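Local coordinates for beta-N-acetylhexosaminidase (Arthrobacter aurescens, PDB 3RCN), which probably removes terminal non-reducing N-acetyl-D-hexosamine residues from N-acetyl-beta-D-hexosaminides by hydrolysis, as a family 20 glycoside hydrolase, at residues 289-294 with 349-354; 417-422 with 517-522; 60-63 with 69-72. All coordinates share one frame; numbering follows the deposited sequence.

Contact 1 (289-294 with 349-354)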
loop_
_atom_site.group_PDB
_atom_site.type_symbol
_atom_site.label_atom_id
_atom_site.label_comp_id
_atom_site.label_asym_id
_atom_site.label_seq_id
_atom_site.Cartn_x
_atom_site.Cartn_y
_atom_site.Cartn_z
ATOM N N THR A 289 -36.186 -9.726 15.793
ATOM C CA THR A 289 -35.783 -8.805 14.738
ATOM C C THR A 289 -34.261 -8.688 14.604
ATOM O O THR A 289 -33.753 -8.807 13.496
ATOM C CB THR A 289 -36.498 -7.433 14.829
ATOM O OG1 THR A 289 -36.313 -6.863 16.129
ATOM C CG2 THR A 289 -37.984 -7.618 14.575
ATOM N N SER A 290 -33.550 -8.502 15.720
ATOM C CA SER A 290 -32.081 -8.564 15.726
ATOM C C SER A 290 -31.622 -9.858 15.080
ATOM O O SER A 290 -30.763 -9.853 14.195
ATOM C CB SER A 290 -31.520 -8.553 17.145
ATOM O OG SER A 290 -32.103 -7.542 17.919
ATOM N N LEU A 291 -32.191 -10.969 15.549
ATOM C CA LEU A 291 -31.846 -12.283 15.027
ATOM C C LEU A 291 -32.009 -12.360 13.517
ATOM O O LEU A 291 -31.119 -12.859 12.826
ATOM C CB LEU A 291 -32.687 -13.374 15.697
ATOM C CG LEU A 291 -31.948 -14.110 16.808
ATOM C CD1 LEU A 291 -32.809 -15.204 17.388
ATOM C CD2 LEU A 291 -30.632 -14.668 16.255
ATOM N N GLU A 292 -33.140 -11.877 13.006
ATOM C CA GLU A 292 -33.385 -11.929 11.574
ATOM C C GLU A 292 -32.361 -11.058 10.824
ATOM O O GLU A 292 -31.848 -11.434 9.763
ATOM C CB GLU A 292 -34.816 -11.488 11.246
ATOM C CG GLU A 292 -35.134 -11.509 9.749
ATOM C CD GLU A 292 -36.101 -10.404 9.328
ATOM O OE1 GLU A 292 -36.954 -10.012 10.159
ATOM O OE2 GLU A 292 -36.002 -9.927 8.168
ATOM N N PHE A 293 -32.072 -9.892 11.392
ATOM C CA PHE A 293 -31.133 -8.968 10.795
ATOM C C PHE A 293 -29.794 -9.662 10.591
ATOM O O PHE A 293 -29.235 -9.653 9.496
ATOM C CB PHE A 293 -30.967 -7.750 11.699
ATOM C CG PHE A 293 -30.151 -6.656 11.089
ATOM C CD1 PHE A 293 -28.770 -6.641 11.232
ATOM C CD2 PHE A 293 -30.760 -5.636 10.374
ATOM C CE1 PHE A 293 -28.011 -5.629 10.668
ATOM C CE2 PHE A 293 -30.004 -4.623 9.812
ATOM C CZ PHE A 293 -28.628 -4.623 9.960
ATOM N N TYR A 294 -29.296 -10.288 11.649
ATOM C CA TYR A 294 -27.968 -10.863 11.610
ATOM C C TYR A 294 -27.882 -12.195 10.873
ATOM O O TYR A 294 -26.797 -12.615 10.498
ATOM C CB TYR A 294 -27.399 -10.975 13.013
ATOM C CG TYR A 294 -26.824 -9.676 13.491
ATOM C CD1 TYR A 294 -27.598 -8.781 14.210
ATOM C CD2 TYR A 294 -25.510 -9.328 13.201
ATOM C CE1 TYR A 294 -27.082 -7.579 14.641
ATOM C CE2 TYR A 294 -24.978 -8.122 13.625
ATOM C CZ TYR A 294 -25.772 -7.253 14.344
ATOM O OH TYR A 294 -25.260 -6.059 14.778
ATOM N N GLY A 349 -26.006 -18.611 20.192
ATOM C CA GLY A 349 -26.340 -19.983 19.836
ATOM C C GLY A 349 -27.275 -20.053 18.649
ATOM O O GLY A 349 -27.075 -20.871 17.759
ATOM N N GLN A 350 -28.296 -19.196 18.635
ATOM C CA GLN A 350 -29.209 -19.109 17.493
ATOM C C GLN A 350 -28.454 -18.772 16.209
ATOM O O GLN A 350 -28.685 -19.370 15.153
ATOM C CB GLN A 350 -30.311 -18.074 17.728
ATOM C CG GLN A 350 -31.291 -18.411 18.844
ATOM C CD GLN A 350 -32.059 -19.705 18.616
ATOM O OE1 GLN A 350 -31.800 -20.710 19.286
ATOM N NE2 GLN A 350 -33.012 -19.688 17.677
ATOM N N LEU A 351 -27.545 -17.812 16.290
ATOM C CA LEU A 351 -26.728 -17.510 15.129
ATOM C C LEU A 351 -25.794 -18.673 14.787
ATOM O O LEU A 351 -25.640 -19.023 13.616
ATOM C CB LEU A 351 -25.970 -16.204 15.327
ATOM C CG LEU A 351 -26.878 -14.973 15.384
ATOM C CD1 LEU A 351 -26.054 -13.743 15.683
ATOM C CD2 LEU A 351 -27.691 -14.808 14.093
ATOM N N ALA A 352 -25.195 -19.288 15.805
ATOM C CA ALA A 352 -24.347 -20.462 15.573
ATOM C C ALA A 352 -25.113 -21.562 14.847
ATOM O O ALA A 352 -24.556 -22.258 13.990
ATOM C CB ALA A 352 -23.750 -20.989 16.878
ATOM N N LEU A 353 -26.391 -21.706 15.196
ATOM C CA LEU A 353 -27.276 -22.667 14.546
ATOM C C LEU A 353 -27.459 -22.292 13.071
ATOM O O LEU A 353 -27.465 -23.157 12.199
ATOM C CB LEU A 353 -28.640 -22.692 15.244
ATOM C CG LEU A 353 -29.110 -23.963 15.953
ATOM C CD1 LEU A 353 -27.971 -24.663 16.666
ATOM C CD2 LEU A 353 -30.230 -23.633 16.934
ATOM N N HIS A 354 -27.606 -20.998 12.795
ATOM C CA HIS A 354 -27.828 -20.540 11.428
ATOM C C HIS A 354 -26.581 -20.810 10.584
ATOM O O HIS A 354 -26.671 -21.248 9.438
ATOM C CB HIS A 354 -28.207 -19.059 11.417
ATOM C CG HIS A 354 -28.435 -18.507 10.048
ATOM N ND1 HIS A 354 -29.468 -18.926 9.234
ATOM C CD2 HIS A 354 -27.760 -17.575 9.336
ATOM C CE1 HIS A 354 -29.422 -18.273 8.092
ATOM N NE2 HIS A 354 -28.391 -17.445 8.126
#
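The Tyr294 ring carries Phe293 CD1 over one face, 3.8 Å from the plane and nearer the ring's margin than its centre, while Ser290 O lies in plane at its edge. The ring is turned from Leu351, and it is Tyr294 CB that meets the leucine, 4.0 Å from Leu351 CD2. With CG of Tyr294 anti to the carbonyl carbon (chi1 -81°), the ring runs off toward Val246 and Leu284.
Both methyls of Leu291 do the rest of the work. Leu291 CD2 stands tip to tip with Leu351 CD2 at 3.7 Å and is as near to Gln350 CB; the two leucine side chains meet at a slant. CD1 rests on the aliphatic part of Gln350, with CB and CG of Gln350 each 3.8 Å from Leu291 CD1; there the side chains cross at about a right angle. Trp346 and Phe347, one turn earlier on the partner helix, also touch Leu291.
His354 NE2 hydrogen-bonds to Asp299 OD1, a polar link between the same two helices. The segment axes approach to 10.5 Å and run roughly the same way, 32° apart. Helices 288-304 and 342-357 lead into the adjacent parallel strands 309-313 and 361-364, as neighbouring outer helices of a TIM barrel do.

Contact 2 (417-422 with 517-522)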
loop_
_atom_site.group_PDB
_atom_site.type_symbol
_atom_site.label_atom_id
_atom_site.label_comp_id
_atom_site.label_asym_id
_atom_site.label_seq_id
_atom_site.Cartn_x
_atom_site.Cartn_y
_atom_site.Cartn_z
ATOM N N ASP A 417 9.144 6.388 26.250
ATOM C CA ASP A 417 9.518 6.611 24.854
ATOM C C ASP A 417 8.755 5.795 23.805
ATOM O O ASP A 417 8.826 6.092 22.615
ATOM C CB ASP A 417 11.022 6.483 24.666
ATOM C CG ASP A 417 11.759 7.717 25.147
ATOM O OD1 ASP A 417 11.882 8.684 24.355
ATOM O OD2 ASP A 417 12.189 7.732 26.323
ATOM N N GLU A 418 8.001 4.794 24.243
ATOM C CA GLU A 418 7.141 4.039 23.341
ATOM C C GLU A 418 5.866 4.849 23.052
ATOM O O GLU A 418 5.310 5.480 23.949
ATOM C CB GLU A 418 6.788 2.672 23.949
ATOM C CG GLU A 418 7.985 1.790 24.317
ATOM C CD GLU A 418 8.915 1.526 23.132
ATOM O OE1 GLU A 418 8.413 1.130 22.053
ATOM O OE2 GLU A 418 10.147 1.723 23.275
ATOM N N PRO A 419 5.414 4.852 21.790
ATOM C CA PRO A 419 4.206 5.585 21.371
ATOM C C PRO A 419 2.873 5.041 21.940
ATOM O O PRO A 419 2.624 3.852 21.832
ATOM C CB PRO A 419 4.225 5.443 19.838
ATOM C CG PRO A 419 5.065 4.235 19.570
ATOM C CD PRO A 419 6.098 4.203 20.657
ATOM N N VAL A 420 2.031 5.919 22.488
ATOM C CA VAL A 420 0.747 5.551 23.097
ATOM C C VAL A 420 0.808 4.225 23.858
ATOM O O VAL A 420 0.166 3.248 23.456
ATOM C CB VAL A 420 -0.372 5.460 22.041
ATOM C CG1 VAL A 420 -1.747 5.524 22.704
ATOM C CG2 VAL A 420 -0.219 6.567 21.008
ATOM N N PRO A 421 1.598 4.177 24.945
ATOM C CA PRO A 421 1.797 2.917 25.671
ATOM C C PRO A 421 0.540 2.423 26.388
ATOM O O PRO A 421 -0.062 3.143 27.186
ATOM C CB PRO A 421 2.870 3.285 26.689
ATOM C CG PRO A 421 2.646 4.728 26.944
ATOM C CD PRO A 421 2.239 5.313 25.625
ATOM N N VAL A 422 0.200 1.160 26.152
ATOM C CA VAL A 422 -0.983 0.549 26.726
ATOM C C VAL A 422 -0.723 -0.932 26.950
ATOM O O VAL A 422 0.126 -1.528 26.292
ATOM C CB VAL A 422 -2.237 0.696 25.820
ATOM C CG1 VAL A 422 -2.694 2.148 25.730
ATOM C CG2 VAL A 422 -1.998 0.100 24.437
ATOM N N SER A 517 16.653 -1.070 19.090
ATOM C CA SER A 517 17.131 -0.097 20.070
ATOM C C SER A 517 16.040 0.903 20.450
ATOM O O SER A 517 16.272 1.833 21.205
ATOM C CB SER A 517 18.410 0.602 19.596
ATOM O OG SER A 517 18.251 1.185 18.314
ATOM N N GLY A 518 14.839 0.691 19.939
ATOM C CA GLY A 518 13.746 1.598 20.224
ATOM C C GLY A 518 13.246 2.414 19.058
ATOM O O GLY A 518 13.825 2.388 17.971
ATOM N N PRO A 519 12.101 3.075 19.255
ATOM C CA PRO A 519 11.399 3.805 18.196
ATOM C C PRO A 519 12.244 4.881 17.530
ATOM O O PRO A 519 12.962 5.614 18.213
ATOM C CB PRO A 519 10.207 4.441 18.931
ATOM C CG PRO A 519 10.474 4.236 20.402
ATOM C CD PRO A 519 11.318 3.023 20.500
ATOM N N ALA A 520 12.153 4.961 16.203
ATOM C CA ALA A 520 12.720 6.079 15.462
ATOM C C ALA A 520 11.958 7.329 15.852
ATOM O O ALA A 520 10.781 7.263 16.172
ATOM C CB ALA A 520 12.624 5.836 13.960
ATOM N N PRO A 521 12.628 8.479 15.838
ATOM C CA PRO A 521 11.988 9.728 16.259
ATOM C C PRO A 521 10.640 9.992 15.577
ATOM O O PRO A 521 9.763 10.561 16.222
ATOM C CB PRO A 521 13.016 10.789 15.843
ATOM C CG PRO A 521 14.325 10.072 15.934
ATOM C CD PRO A 521 14.041 8.672 15.468
ATOM N N TRP A 522 10.479 9.615 14.308
ATOM C CA TRP A 522 9.212 9.859 13.611
ATOM C C TRP A 522 8.136 8.841 13.985
ATOM O O TRP A 522 6.974 8.990 13.627
ATOM C CB TRP A 522 9.393 9.908 12.085
ATOM C CG TRP A 522 9.984 8.672 11.499
ATOM C CD1 TRP A 522 9.312 7.564 11.049
ATOM C CD2 TRP A 522 11.374 8.408 11.293
ATOM N NE1 TRP A 522 10.207 6.625 10.578
ATOM C CE2 TRP A 522 11.479 7.123 10.719
ATOM C CE3 TRP A 522 12.543 9.126 11.549
ATOM C CZ2 TRP A 522 12.706 6.549 10.400
ATOM C CZ3 TRP A 522 13.766 8.555 11.222
ATOM C CH2 TRP A 522 13.836 7.282 10.656
#
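The Pro519 ring is the focus of this loop-to-loop contact, with the backbone of Asp417 and the side chain of Glu418 set against it. Asp417 O lies 3.3 Å from Pro519 CG. Glu418 OE2 is equally near, 3.3 Å from Pro519 CD, and OE1 of the same carboxylate is 3.8 Å from that CD. Glu418 leaves its backbone pointing away from Pro519, but CG lies anti to the carbonyl carbon and the chain bends at chi2 (-57°), which brings the carboxylate back across the proline at about a right angle. OE2 also forms a salt bridge with Arg514 NH1, and Arg514 itself touches Pro519. Pro419 adds a looser apolar contact, its CD 4.4 Å from Pro519 CG, and Phe469 of helix 464-471 touches both prolines.
On the looser, outer side, Asp417 is exposed and poorly ordered; it meets Pro519 through its backbone O, while its side chain stays farther off. Pro521 and Trp522 turn to Trp198 and Gly218 of the second subunit.
An alanine in place of Glu418 would probably cost Arg514 this carboxylate and leave the CD side of Pro519 less covered.
The contact thus sets oxygen against proline carbon, without a polar bond between the two segments: the buried carboxylate of Glu418 is paired by Arg514 while its flank covers Pro519.

Contact 3 (60-63 with 69-72)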
loop_
_atom_site.group_PDB
_atom_site.type_symbol
_atom_site.label_atom_id
_atom_site.label_comp_id
_atom_site.label_asym_id
_atom_site.label_seq_id
_atom_site.Cartn_x
_atom_site.Cartn_y
_atom_site.Cartn_z
ATOM N N ALA A 60 8.387 -25.664 -17.637
ATOM C CA ALA A 60 9.035 -26.759 -18.340
ATOM C C ALA A 60 8.464 -28.048 -17.768
ATOM O O ALA A 60 7.832 -28.020 -16.714
ATOM C CB ALA A 60 10.546 -26.693 -18.145
ATOM N N PRO A 61 8.648 -29.182 -18.464
ATOM C CA PRO A 61 8.186 -30.430 -17.825
ATOM C C PRO A 61 8.832 -30.596 -16.439
ATOM O O PRO A 61 10.028 -30.346 -16.281
ATOM C CB PRO A 61 8.655 -31.521 -18.797
ATOM C CG PRO A 61 8.743 -30.806 -20.143
ATOM C CD PRO A 61 9.172 -29.398 -19.829
ATOM N N ALA A 62 8.046 -31.020 -15.459
ATOM C CA ALA A 62 8.448 -31.000 -14.051
ATOM C C ALA A 62 9.811 -31.614 -13.699
ATOM O O ALA A 62 10.573 -31.017 -12.946
ATOM C CB ALA A 62 7.342 -31.618 -13.176
ATOM N N ARG A 63 10.108 -32.804 -14.212
ATOM C CA ARG A 63 11.354 -33.485 -13.861
ATOM C C ARG A 63 12.536 -32.833 -14.559
ATOM O O ARG A 63 13.686 -33.053 -14.185
ATOM C CB ARG A 63 11.289 -34.960 -14.256
ATOM C CG ARG A 63 10.044 -35.669 -13.781
ATOM C CD ARG A 63 10.032 -35.858 -12.271
ATOM N NE ARG A 63 8.749 -36.387 -11.807
ATOM C CZ ARG A 63 8.440 -36.593 -10.530
ATOM N NH1 ARG A 63 9.325 -36.320 -9.580
ATOM N NH2 ARG A 63 7.249 -37.066 -10.199
ATOM N N LEU A 69 8.784 -28.328 -8.685
ATOM C CA LEU A 69 7.890 -28.545 -7.550
ATOM C C LEU A 69 7.221 -29.908 -7.705
ATOM O O LEU A 69 6.355 -30.097 -8.564
ATOM C CB LEU A 69 6.840 -27.437 -7.475
ATOM C CG LEU A 69 7.386 -26.021 -7.672
ATOM C CD1 LEU A 69 6.245 -25.017 -7.676
ATOM C CD2 LEU A 69 8.430 -25.674 -6.615
ATOM N N LEU A 70 7.619 -30.851 -6.857
ATOM C CA LEU A 70 7.189 -32.246 -6.994
ATOM C C LEU A 70 6.296 -32.727 -5.854
ATOM O O LEU A 70 6.578 -32.478 -4.680
ATOM C CB LEU A 70 8.410 -33.156 -7.108
ATOM C CG LEU A 70 9.327 -32.771 -8.262
ATOM C CD1 LEU A 70 10.626 -33.526 -8.156
ATOM C CD2 LEU A 70 8.637 -33.039 -9.597
ATOM N N LEU A 71 5.222 -33.422 -6.214
ATOM C CA LEU A 71 4.310 -34.001 -5.227
ATOM C C LEU A 71 4.896 -35.254 -4.593
ATOM O O LEU A 71 5.294 -36.186 -5.298
ATOM C CB LEU A 71 2.972 -34.352 -5.862
ATOM C CG LEU A 71 1.923 -34.719 -4.819
ATOM C CD1 LEU A 71 1.074 -33.501 -4.502
ATOM C CD2 LEU A 71 1.061 -35.874 -5.302
ATOM N N ASP A 72 4.954 -35.255 -3.262
ATOM C CA ASP A 72 5.363 -36.419 -2.468
ATOM C C ASP A 72 4.287 -36.776 -1.438
ATOM O O ASP A 72 4.254 -36.199 -0.351
ATOM C CB ASP A 72 6.705 -36.201 -1.761
ATOM C CG ASP A 72 7.109 -37.398 -0.897
ATOM O OD1 ASP A 72 6.314 -38.368 -0.775
ATOM O OD2 ASP A 72 8.221 -37.366 -0.328
#
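Arg63 lays its guanidinium over the end of Leu70, a residue of strand 67-71 in the mixed sheet of the N-terminal alpha/beta domain (glycosyl hydrolase family 20, domain 2). The loop 60-63, which follows helix 39-53, thus returns over the strand it leads into.
Apolar contact comes from Ala62, whose CB points toward the strand and lies 4.1 Å from Leu70 CD2. Val89 of the neighbouring strand 88-92 also touches Leu70. Leu70 makes backbone hydrogen bonds with Ile90 and Ala92, and Leu69 with Gly33 and Asp35, so the strand is held from its two neighbours.
The cationic guanidinium makes the other kind of contact, flat group against methyl. Arg63 starts out away from the strand; the bend at chi2 (-70°) and the extended remainder of the chain carry the guanidinium back to it, crossing Leu70 at a slant. The charge has a long, weak ion pair from NH2 to Asp35 OD2, an oxygen that also accepts a hydrogen bond from Leu71 N.
Leu70 CD2 sits 3.3 Å above the plane of the Arg63 guanidinium, displaced from the centre of the group, and NH1 of Arg63 is equally near both methyls, 3.4 Å from Leu70 CD1 and from Leu70 CD2.

In the fold
The three contacts are far apart and do not touch. Contact 3 belongs to the N-terminal alpha/beta domain, with its centre about 48 Å from those of contacts 1 and 2; contact 1 joins outer helices of the catalytic barrel. Contact 2 ties the loop before strand 422-423 to the chain after helix 491-508. Contacts 1 and 2 have centres about 43 Å apart, and their nearest atoms stay about 26 Å apart. All three lie away from the predicted proton donor Glu316, although strand 309-313, which helix 288-304 of contact 1 precedes, runs just ahead of it in the chain. Contact 2 alone has residues facing the second subunit, and a glycerol, probably from the crystallisation liquor, lies beside Pro419.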